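Local coordinates for protein inactive glucansucrase (Lactobacillus reuteri, PDB 5JBD) that is an inactive glucansucrase of glycoside hydrolase family 70, whose members are built round a circularly permuted TIM barrel, at residues S679-L684 and A735-A740. Residues are numbered along the deposited sequence; the frame is centred on the assembly and turned at random.
Sequences SLFSDL and AALHKA
A single water joins S682 to A740: it lies 2.6 Å from S682 OG and gives a hydrogen bond to A740 O at 2.7 Å. With OG anti to the backbone N of S682 (chi1 -179°), the hydroxyl extends toward the end of the other segment, and the water spans S682 OG and A740 O, which are themselves 3.4 Å apart. Next to this polar link the methyl of A740 points toward the other helix: its CB stands 4.3 Å from S682 CB and 4.4 Å from S679 N. The backbones come closest here, with the CA atoms of S679 and A740 5.7 Å apart, and the two segments together bury 157 Å². Deeper in, F681 and L737 supply the apolar half of the contact. L737 has CG anti to its carbonyl carbon (chi1 -66°), and the end of its side chain comes nearer to the other helix than the direction of its CB would suggest; the pair meets at F681 CD2 to L737 CD2, 3.9 Å. The methyl reaches the ring obliquely. These two helices, 678-683 and 727-739, lead by short links into neighbouring parallel strands of the barrel, 688-691 and 743-748, so the contact joins adjacent helices on the outside of the TIM barrel characteristic of this clan. Strand residues continue the apolar layer inward: F689 makes an edge-to-face pair with F681, and V744 touches L737. I674 of helix 670-676 packs on both F681 and L737.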
loop_
_atom_site.group_PDB
_atom_site.type_symbol
_atom_site.label_atom_id
_atom_site.label_comp_id
_atom_site.label_asym_id
_atom_site.label_seq_id
_atom_site.Cartn_x
_atom_site.Cartn_y
_atom_site.Cartn_z
ATOM N N SER A 679 27.800 -5.514 0.372
ATOM C CA SER A 679 28.542 -6.491 1.188
ATOM C C SER A 679 28.069 -6.528 2.642
ATOM O O SER A 679 28.083 -7.589 3.259
ATOM C CB SER A 679 30.056 -6.212 1.168
ATOM O OG SER A 679 30.609 -6.486 -0.103
ATOM N N LEU A 680 27.661 -5.373 3.174
ATOM C CA LEU A 680 27.073 -5.301 4.516
ATOM C C LEU A 680 25.851 -6.212 4.637
ATOM O O LEU A 680 25.747 -6.987 5.590
ATOM C CB LEU A 680 26.689 -3.856 4.891
ATOM C CG LEU A 680 26.007 -3.662 6.262
ATOM C CD1 LEU A 680 26.862 -4.225 7.404
ATOM C CD2 LEU A 680 25.695 -2.195 6.493
ATOM N N PHE A 681 24.942 -6.151 3.661
ATOM C CA PHE A 681 23.700 -6.951 3.750
ATOM C C PHE A 681 24.015 -8.454 3.767
ATOM O O PHE A 681 23.399 -9.228 4.516
ATOM C CB PHE A 681 22.726 -6.600 2.616
ATOM C CG PHE A 681 22.371 -5.133 2.548
ATOM C CD1 PHE A 681 21.721 -4.513 3.602
ATOM C CD2 PHE A 681 22.692 -4.376 1.432
ATOM C CE1 PHE A 681 21.403 -3.164 3.553
ATOM C CE2 PHE A 681 22.367 -3.026 1.365
ATOM C CZ PHE A 681 21.722 -2.417 2.434
ATOM N N SER A 682 24.974 -8.856 2.926
ATOM C CA SER A 682 25.515 -10.220 2.942
ATOM C C SER A 682 26.129 -10.587 4.303
ATOM O O SER A 682 25.844 -11.660 4.848
ATOM C CB SER A 682 26.583 -10.381 1.857
ATOM O OG SER A 682 27.086 -11.704 1.864
ATOM N N ASP A 683 26.947 -9.686 4.844
ATOM C CA ASP A 683 27.595 -9.895 6.158
ATOM C C ASP A 683 26.573 -10.080 7.301
ATOM O O ASP A 683 26.833 -10.806 8.259
ATOM C CB ASP A 683 28.552 -8.729 6.496
ATOM C CG ASP A 683 29.768 -8.652 5.564
ATOM O OD1 ASP A 683 29.961 -9.569 4.732
ATOM O OD2 ASP A 683 30.513 -7.639 5.628
ATOM N N LEU A 684 25.417 -9.427 7.177
ATOM C CA LEU A 684 24.315 -9.580 8.127
ATOM C C LEU A 684 23.451 -10.831 7.906
ATOM O O LEU A 684 22.469 -11.047 8.640
ATOM C CB LEU A 684 23.441 -8.322 8.105
ATOM C CG LEU A 684 24.125 -7.017 8.547
ATOM C CD1 LEU A 684 23.140 -5.862 8.477
ATOM C CD2 LEU A 684 24.701 -7.124 9.954
ATOM N N ALA A 735 22.133 -5.715 -9.551
ATOM C CA ALA A 735 23.359 -6.441 -9.942
ATOM C C ALA A 735 24.377 -6.493 -8.807
ATOM O O ALA A 735 25.004 -7.533 -8.578
ATOM C CB ALA A 735 23.983 -5.818 -11.174
ATOM N N ALA A 736 24.531 -5.371 -8.100
ATOM C CA ALA A 736 25.424 -5.311 -6.936
ATOM C C ALA A 736 24.982 -6.265 -5.817
ATOM O O ALA A 736 25.812 -6.958 -5.233
ATOM C CB ALA A 736 25.530 -3.883 -6.412
ATOM N N LEU A 737 23.684 -6.325 -5.546
ATOM C CA LEU A 737 23.156 -7.275 -4.564
ATOM C C LEU A 737 23.366 -8.721 -5.029
ATOM O O LEU A 737 23.755 -9.576 -4.239
ATOM C CB LEU A 737 21.675 -7.007 -4.289
ATOM C CG LEU A 737 21.394 -5.662 -3.596
ATOM C CD1 LEU A 737 19.922 -5.319 -3.657
ATOM C CD2 LEU A 737 21.873 -5.673 -2.148
ATOM N N HIS A 738 23.117 -8.982 -6.319
ATOM C CA HIS A 738 23.395 -10.295 -6.898
ATOM C C HIS A 738 24.867 -10.676 -6.749
ATOM O O HIS A 738 25.169 -11.802 -6.377
ATOM C CB HIS A 738 23.020 -10.347 -8.385
ATOM C CG HIS A 738 21.554 -10.489 -8.641
ATOM N ND1 HIS A 738 20.986 -10.140 -9.844
ATOM C CD2 HIS A 738 20.545 -10.964 -7.868
ATOM C CE1 HIS A 738 19.689 -10.372 -9.796
ATOM N NE2 HIS A 738 19.393 -10.862 -8.606
ATOM N N LYS A 739 25.765 -9.725 -7.008
ATOM C CA LYS A 739 27.219 -9.945 -6.867
ATOM C C LYS A 739 27.597 -10.359 -5.423
ATOM O O LYS A 739 28.438 -11.253 -5.202
ATOM C CB LYS A 739 27.969 -8.672 -7.299
ATOM C CG LYS A 739 29.464 -8.824 -7.587
ATOM C CD LYS A 739 30.003 -7.555 -8.268
ATOM C CE LYS A 739 31.359 -7.724 -8.953
ATOM N NZ LYS A 739 32.272 -8.687 -8.264
ATOM N N ALA A 740 26.923 -9.749 -4.451
ATOM C CA ALA A 740 27.101 -10.086 -3.035
ATOM C C ALA A 740 26.440 -11.406 -2.595
ATOM O O ALA A 740 26.611 -11.819 -1.453
ATOM C CB ALA A 740 26.597 -8.937 -2.180
HETATM O O HOH W 1 25.753 -13.511 0.527
#